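PDB 1QLW: esterase from Alcaligenes sp., which probably hydrolyses carboxylic esters to an acid and an alcohol, as a member of the alpha/beta-hydrolase fold family. Local coordinates for residues 123-126 with 127-131; 54-57 with 58-62; 307-310 with 311-315. All blocks are in the same frame, centred on the assembly; numbering follows the deposited sequence.

Interaction 1: 123-126 with 127-131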
loop_
_atom_site.group_PDB
_atom_site.type_symbol
_atom_site.label_atom_id
_atom_site.label_comp_id
_atom_site.label_asym_id
_atom_site.label_seq_id
_atom_site.Cartn_x
_atom_site.Cartn_y
_atom_site.Cartn_z
ATOM N N GLY A 123 28.695 -5.506 9.419
ATOM C CA GLY A 123 29.881 -6.330 9.304
ATOM C C GLY A 123 29.757 -7.670 10.007
ATOM O O GLY A 123 30.778 -8.330 10.213
ATOM N N LYS A 124 28.541 -8.099 10.298
ATOM C CA LYS A 124 28.297 -9.361 10.998
ATOM C C LYS A 124 27.982 -10.511 10.060
ATOM O O LYS A 124 28.002 -11.666 10.487
ATOM C CB LYS A 124 27.159 -9.171 12.003
ATOM C CG LYS A 124 27.483 -8.164 13.088
ATOM C CD LYS A 124 26.395 -8.091 14.146
ATOM C CE LYS A 124 26.738 -7.082 15.221
ATOM N NZ LYS A 124 25.828 -7.158 16.394
ATOM N N ALA A 125 27.663 -10.229 8.807
ATOM C CA ALA A 125 27.293 -11.233 7.827
ATOM C C ALA A 125 27.846 -10.782 6.477
ATOM O O ALA A 125 28.036 -9.585 6.226
ATOM C CB ALA A 125 25.783 -11.375 7.744
ATOM N N PRO A 126 28.089 -11.721 5.569
ATOM C CA PRO A 126 28.661 -11.436 4.286
ATOM C C PRO A 126 27.678 -10.913 3.267
ATOM O O PRO A 126 26.485 -11.201 3.330
ATOM C CB PRO A 126 29.211 -12.813 3.866
ATOM C CG PRO A 126 28.219 -13.771 4.426
ATOM C CD PRO A 126 27.920 -13.189 5.789
ATOM N N ALA A 127 28.189 -10.245 2.243
ATOM C CA ALA A 127 27.340 -9.727 1.168
ATOM C C ALA A 127 26.525 -10.799 0.480
ATOM O O ALA A 127 25.405 -10.527 0.027
ATOM C CB ALA A 127 28.193 -8.979 0.147
ATOM N N SER A 128 27.021 -12.037 0.405
ATOM C CA SER A 128 26.283 -13.121 -0.221
ATOM C C SER A 128 24.996 -13.464 0.514
ATOM O O SER A 128 24.120 -14.109 -0.050
ATOM C CB SER A 128 27.180 -14.352 -0.375
ATOM O OG SER A 128 27.809 -14.668 0.854
ATOM N N SER A 129 24.870 -13.039 1.774
ATOM C CA SER A 129 23.658 -13.302 2.529
ATOM C C SER A 129 22.598 -12.222 2.358
ATOM O O SER A 129 21.525 -12.302 2.959
ATOM C CB SER A 129 23.958 -13.494 4.012
ATOM O OG SER A 129 24.348 -12.289 4.583
ATOM N N LEU A 130 22.867 -11.192 1.554
ATOM C CA LEU A 130 21.821 -10.200 1.282
ATOM C C LEU A 130 20.660 -10.879 0.580
ATOM O O LEU A 130 20.838 -11.836 -0.187
ATOM C CB LEU A 130 22.386 -9.098 0.398
ATOM C CG LEU A 130 23.356 -8.157 1.118
ATOM C CD1 LEU A 130 24.117 -7.304 0.121
ATOM C CD2 LEU A 130 22.648 -7.290 2.144
ATOM N N PRO A 131 19.442 -10.385 0.768
ATOM C CA PRO A 131 18.294 -10.979 0.093
ATOM C C PRO A 131 18.387 -10.889 -1.411
ATOM O O PRO A 131 18.968 -9.956 -1.950
ATOM C CB PRO A 131 17.109 -10.183 0.608
ATOM C CG PRO A 131 17.702 -8.894 1.023
ATOM C CD PRO A 131 19.081 -9.201 1.593
#
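Pro-126 and Ser-129 bracket a tight turn in which the extended run through Ala-125 and Pro-126 bends into the single 3-10 turn of residues 127-129. Ser-129 N donates to Pro-126 O at 2.9 Å, and a second bond, again to the residue three back in the chain, follows at once, Leu-130 N to Ala-127 O at 3.0 Å. The backbone angles of Ala-127, Ser-128 and Ser-129 make these two overlapping type I turns.

The side chain of Ser-129 grips the same carbonyl. Its OG gives a hydrogen bond of 2.7 Å to Pro-126 O, lying in the carbonyl plane, while the amide of Ser-129 reaches that oxygen from above the plane, 46° out of it. OG sits between the backbone N and the carbonyl carbon (chi1 70°), a position that turns it back across the turn. On its way it also meets the methyl of Ala-125, CB to OG 3.6 Å. Ser-128 OG lies beside the proline ring instead, 3.7 Å from Pro-126 CG, in simple van der Waals contact. Replacing Ser-129 with an alanine would probably cost Pro-126 O its hydroxyl donor, leaving the Ser-129 N-H position as the one donor within the turn, and let the proline carbonyl turn more easily.

Just upstream, Gly-123 ends helix 115-121 in a Schellman motif, and the chain then folds back so that Ala-125 and Ser-129 lean on Ala-119 and Val-120 of that helix. Ala-127 and Leu-130 pack on Val-120 of the second subunit, whose Lys-121 binds Leu-130 O. A carbonyl held by two donors from one residue thus implies a well-fixed bend beside the dimer interface.

Interaction 2: 54-57 with 58-62. With SO4 (sulfate ion), chain C.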
loop_
_atom_site.group_PDB
_atom_site.type_symbol
_atom_site.label_atom_id
_atom_site.label_comp_id
_atom_site.label_asym_id
_atom_site.label_seq_id
_atom_site.Cartn_x
_atom_site.Cartn_y
_atom_site.Cartn_z
ATOM N N TYR A 54 -10.665 -4.040 1.794
ATOM C CA TYR A 54 -11.957 -4.535 1.328
ATOM C C TYR A 54 -12.931 -3.371 1.132
ATOM O O TYR A 54 -12.934 -2.361 1.846
ATOM C CB TYR A 54 -12.536 -5.584 2.289
ATOM C CG TYR A 54 -12.994 -5.104 3.643
ATOM C CD1 TYR A 54 -14.298 -4.651 3.835
ATOM C CD2 TYR A 54 -12.147 -5.109 4.750
ATOM C CE1 TYR A 54 -14.731 -4.213 5.072
ATOM C CE2 TYR A 54 -12.593 -4.673 5.988
ATOM C CZ TYR A 54 -13.877 -4.211 6.152
ATOM O OH TYR A 54 -14.278 -3.757 7.388
ATOM N N GLN A 55 -13.794 -3.559 0.131
ATOM C CA GLN A 55 -14.904 -2.652 -0.141
ATOM C C GLN A 55 -16.114 -3.532 -0.438
ATOM O O GLN A 55 -16.011 -4.488 -1.209
ATOM C CB GLN A 55 -14.567 -1.678 -1.254
ATOM C CG GLN A 55 -13.534 -0.659 -0.790
ATOM C CD GLN A 55 -13.267 0.528 -1.650
ATOM O OE1 GLN A 55 -13.575 1.681 -1.322
ATOM N NE2 GLN A 55 -12.657 0.243 -2.781
ATOM N N ILE A 56 -17.249 -3.187 0.164
ATOM C CA ILE A 56 -18.450 -4.018 0.104
ATOM C C ILE A 56 -19.594 -3.166 -0.437
ATOM O O ILE A 56 -19.990 -2.191 0.211
ATOM C CB ILE A 56 -18.825 -4.506 1.522
ATOM C CG1 ILE A 56 -17.673 -5.259 2.175
ATOM C CG2 ILE A 56 -20.099 -5.342 1.472
ATOM C CD1 ILE A 56 -17.843 -5.975 3.456
ATOM N N PRO A 57 -20.101 -3.491 -1.614
ATOM C CA PRO A 57 -21.223 -2.753 -2.182
ATOM C C PRO A 57 -22.487 -3.096 -1.413
ATOM O O PRO A 57 -22.532 -4.074 -0.652
ATOM C CB PRO A 57 -21.264 -3.211 -3.641
ATOM C CG PRO A 57 -20.767 -4.613 -3.579
ATOM C CD PRO A 57 -19.715 -4.622 -2.486
ATOM N N GLN A 58 -23.555 -2.340 -1.665
ATOM C CA GLN A 58 -24.838 -2.694 -1.078
ATOM C C GLN A 58 -25.332 -4.001 -1.673
ATOM O O GLN A 58 -25.145 -4.270 -2.855
ATOM C CB GLN A 58 -25.854 -1.582 -1.375
ATOM C CG GLN A 58 -25.408 -0.253 -0.781
ATOM C CD GLN A 58 -26.545 0.747 -0.786
ATOM O OE1 GLN A 58 -27.001 1.147 -1.848
ATOM N NE2 GLN A 58 -26.969 1.123 0.405
ATOM N N ARG A 59 -25.970 -4.847 -0.866
ATOM C CA ARG A 59 -26.557 -6.098 -1.330
ATOM C C ARG A 59 -25.546 -6.894 -2.135
ATOM O O ARG A 59 -25.819 -7.375 -3.237
ATOM C CB ARG A 59 -27.808 -5.813 -2.186
ATOM C CG ARG A 59 -28.785 -4.936 -1.386
ATOM C CD ARG A 59 -30.110 -4.956 -2.063
ATOM N NE ARG A 59 -30.041 -4.477 -3.358
ATOM C CZ ARG A 59 -30.072 -3.264 -3.391
ATOM N NH1 ARG A 59 -29.474 -2.172 -3.005
ATOM N NH2 ARG A 59 -31.011 -3.687 -4.407
ATOM N N ALA A 60 -24.350 -7.061 -1.572
ATOM C CA ALA A 60 -23.279 -7.673 -2.324
ATOM C C ALA A 60 -23.597 -9.089 -2.753
ATOM O O ALA A 60 -24.292 -9.826 -2.059
ATOM C CB ALA A 60 -21.972 -7.682 -1.537
ATOM N N LYS A 61 -23.064 -9.473 -3.893
ATOM C CA LYS A 61 -23.196 -10.844 -4.371
ATOM C C LYS A 61 -22.552 -11.779 -3.345
ATOM O O LYS A 61 -21.688 -11.394 -2.553
ATOM C CB LYS A 61 -22.565 -10.991 -5.738
ATOM C CG LYS A 61 -23.409 -10.274 -6.799
ATOM C CD LYS A 61 -22.713 -10.285 -8.136
ATOM C CE LYS A 61 -23.467 -9.649 -9.278
ATOM N NZ LYS A 61 -24.610 -10.475 -9.745
ATOM N N ARG A 62 -22.986 -13.035 -3.373
ATOM C CA ARG A 62 -22.598 -14.007 -2.355
ATOM C C ARG A 62 -21.096 -14.181 -2.202
ATOM O O ARG A 62 -20.618 -14.344 -1.063
ATOM C CB ARG A 62 -23.242 -15.360 -2.666
ATOM C CG ARG A 62 -22.796 -16.528 -1.820
ATOM C CD ARG A 62 -23.054 -16.400 -0.339
ATOM N NE ARG A 62 -22.517 -17.496 0.464
ATOM C CZ ARG A 62 -21.273 -17.553 0.924
ATOM N NH1 ARG A 62 -20.427 -16.560 0.669
ATOM N NH2 ARG A 62 -20.862 -18.579 1.644
HETATM S S SO4 C . -26.277 -4.426 2.845
HETATM O O1 SO4 C . -26.174 -3.264 1.878
HETATM O O2 SO4 C . -26.854 -5.507 1.944
HETATM O O3 SO4 C . -27.164 -4.170 3.987
HETATM O O4 SO4 C . -24.885 -4.841 3.194
HETATM O O HOH W 1 -23.513 -5.988 1.096
#
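Pro-57 and Ala-60 face each other across the bend where strand 43-57 gives way to the loop leading to strand 65-68. The methyl of Ala-60 comes up against the rim of the proline ring, its CB 3.9 Å from Pro-57 CG. More loosely, Ala-60 CB lies 4.2 Å from Ile-56 CG2. Ser-98 touches all three side chains, while Leu-93 of helix 88-94 packs on the proline.

In the sheet, strand 43-57 runs antiparallel to its neighbours 13-23 and 99-103, and the next strand, 65-68, lies beyond 99-103. The chain must therefore step past strand 99-103 here, as between the second and third strands of the classical alpha/beta-hydrolase order.

A water holds the backbone of the bend together: it donates to Pro-57 O at 2.8 Å, accepts from Ala-60 N at 3.0 Å, and gives its other hydrogen to O4 of a sulfate ion. Arg-59, with a left-handed backbone conformation, presents its amide to the same ion. The N-H is shared unequally, straighter toward O1 (156°) though Arg-59 N is 3.2 Å away from it, and more bent toward O2, which lies 3.0 Å from that nitrogen. In Gln-58, chi1 of -61° sets CG anti to the carbonyl carbon and puts it, like CB, beside the ion, with Gln-58 CG 4.1 Å from sulfate O1. The sulfate, probably from the crystallisation liquor, also binds Ser-16 OG of strand 13-23; Gln-58 in turn touches Pro-12 of the second subunit.

Interaction 3: 307-310 with 311-315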
loop_
_atom_site.group_PDB
_atom_site.type_symbol
_atom_site.label_atom_id
_atom_site.label_comp_id
_atom_site.label_asym_id
_atom_site.label_seq_id
_atom_site.Cartn_x
_atom_site.Cartn_y
_atom_site.Cartn_z
ATOM N N LEU A 307 -12.708 -2.663 -19.462
ATOM C CA LEU A 307 -14.050 -3.007 -18.981
ATOM C C LEU A 307 -14.705 -4.055 -19.871
ATOM O O LEU A 307 -15.524 -4.844 -19.382
ATOM C CB LEU A 307 -14.919 -1.764 -18.816
ATOM C CG LEU A 307 -14.304 -0.665 -17.941
ATOM C CD1 LEU A 307 -15.329 0.419 -17.673
ATOM C CD2 LEU A 307 -13.769 -1.213 -16.626
ATOM N N GLN A 308 -14.355 -4.091 -21.162
ATOM C CA GLN A 308 -14.797 -5.156 -22.050
ATOM C C GLN A 308 -14.243 -6.494 -21.535
ATOM O O GLN A 308 -14.940 -7.512 -21.479
ATOM C CB GLN A 308 -14.303 -4.902 -23.466
ATOM C CG GLN A 308 -14.712 -5.949 -24.482
ATOM C CD GLN A 308 -14.176 -5.724 -25.867
ATOM O OE1 GLN A 308 -14.859 -6.056 -26.859
ATOM N NE2 GLN A 308 -12.985 -5.200 -25.998
ATOM N N VAL A 309 -12.955 -6.504 -21.171
ATOM C CA VAL A 309 -12.325 -7.717 -20.640
ATOM C C VAL A 309 -12.966 -8.086 -19.314
ATOM O O VAL A 309 -13.294 -9.257 -19.049
ATOM C CB VAL A 309 -10.809 -7.551 -20.534
ATOM C CG1 VAL A 309 -10.188 -8.805 -19.924
ATOM C CG2 VAL A 309 -10.189 -7.233 -21.888
ATOM N N ALA A 310 -13.183 -7.094 -18.449
ATOM C CA ALA A 310 -13.829 -7.367 -17.165
ATOM C C ALA A 310 -15.206 -8.000 -17.355
ATOM O O ALA A 310 -15.569 -8.931 -16.621
ATOM C CB ALA A 310 -13.957 -6.101 -16.334
ATOM N N ASP A 311 -15.998 -7.505 -18.311
ATOM C CA ASP A 311 -17.318 -8.079 -18.533
ATOM C C ASP A 311 -17.244 -9.540 -18.924
ATOM O O ASP A 311 -18.078 -10.331 -18.500
ATOM C CB ASP A 311 -18.076 -7.297 -19.604
ATOM C CG ASP A 311 -18.691 -6.027 -19.076
ATOM O OD1 ASP A 311 -18.661 -5.784 -17.854
ATOM O OD2 ASP A 311 -19.230 -5.261 -19.900
ATOM N N LEU A 312 -16.269 -9.927 -19.741
ATOM C CA LEU A 312 -16.112 -11.338 -20.103
ATOM C C LEU A 312 -15.846 -12.168 -18.861
ATOM O O LEU A 312 -16.378 -13.270 -18.712
ATOM C CB LEU A 312 -15.006 -11.493 -21.132
ATOM C CG LEU A 312 -15.347 -11.000 -22.540
ATOM C CD1 LEU A 312 -14.087 -10.834 -23.366
ATOM C CD2 LEU A 312 -16.303 -11.964 -23.230
ATOM N N ILE A 313 -14.962 -11.688 -17.993
ATOM C CA ILE A 313 -14.616 -12.413 -16.777
ATOM C C ILE A 313 -15.802 -12.480 -15.827
ATOM O O ILE A 313 -16.107 -13.541 -15.274
ATOM C CB ILE A 313 -13.389 -11.751 -16.116
ATOM C CG1 ILE A 313 -12.154 -11.976 -17.005
ATOM C CG2 ILE A 313 -13.174 -12.288 -14.716
ATOM C CD1 ILE A 313 -10.943 -11.176 -16.550
ATOM N N LEU A 314 -16.488 -11.360 -15.625
ATOM C CA LEU A 314 -17.631 -11.341 -14.715
ATOM C C LEU A 314 -18.778 -12.213 -15.210
ATOM O O LEU A 314 -19.454 -12.872 -14.422
ATOM C CB LEU A 314 -18.101 -9.914 -14.454
ATOM C CG LEU A 314 -17.106 -9.009 -13.730
ATOM C CD1 LEU A 314 -17.652 -7.596 -13.649
ATOM C CD2 LEU A 314 -16.782 -9.546 -12.341
ATOM N N ASP A 315 -18.975 -12.240 -16.529
ATOM C CA ASP A 315 -19.991 -13.127 -17.110
ATOM C C ASP A 315 -19.657 -14.576 -16.770
ATOM O O ASP A 315 -20.519 -15.364 -16.366
ATOM C CB ASP A 315 -20.085 -12.952 -18.620
ATOM C CG ASP A 315 -20.969 -13.976 -19.303
ATOM O OD1 ASP A 315 -22.208 -13.847 -19.239
ATOM O OD2 ASP A 315 -20.431 -14.933 -19.903
#
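Val-309 and Ile-313, one turn apart on helix 306-319, form the closely packed side of this contact. CG1 of Val-309 stands anti to the backbone N (chi1 178°), beside the carbonyl carbon, and so leans up the helix. The CG1 arm of Ile-313 is anti to its own carbonyl carbon and reaches back down, and the two side chains cross obliquely with Val-309 CG1 4.2 Å from Ile-313 CD1. Together with Ala-310 they rest on Trp-88 of helix 88-94, so this buried apolar strip joins two helices. In the backbone beneath, Leu-314 N meets Ala-310 O at 2.8 Å, and Ile-313 N meets Val-309 O at 3.1 Å.

The side carrying Gln-308 and Leu-312 is slacker. Leu-312 N lies 3.3 Å from Gln-308 O, the longest of the four bonds, and the leucine packs back on the backbone, its CG 3.7 Å from that same oxygen. Asp-315, at the solvent edge, turns away from the preceding turn to a salt bridge with Arg-319.

Asp-311 stands between these two sides. Its amide closes on Leu-307 O at 2.9 Å, and its carboxylate OD1 accepts a hydrogen bond from Tyr-91, with Lys-95 NZ in a long, weak ion pair with the same OD1. The phenol, and more weakly the lysine, are likely to favour the charged carboxylate.

With i to i+4 bonding throughout, one buried apolar face (Val-309, Ala-310, Ile-313) set against helix 88-94 and a more open, mixed side opposite Trp-88, this is the last helix of the alpha/beta-hydrolase fold.

From the N terminus the order is interaction 2, interaction 1, interaction 3; each closes within a few residues, so none nests in or crosses another. Interaction 2 turns the chain out of the antiparallel part of the sheet toward strand 65-68. Interaction 1 comes next, in the loop between helices 115-121 and 138-144, far out at the other side of the molecule, its centre about 47 Å from those of the other two. Interaction 3 lies in the last helix and returns to within about 7 Å, nearest atoms, of interaction 2. Helix 88-94 connects these two, touching both, whereas residues 54-62 and 123-131 each reach the second subunit.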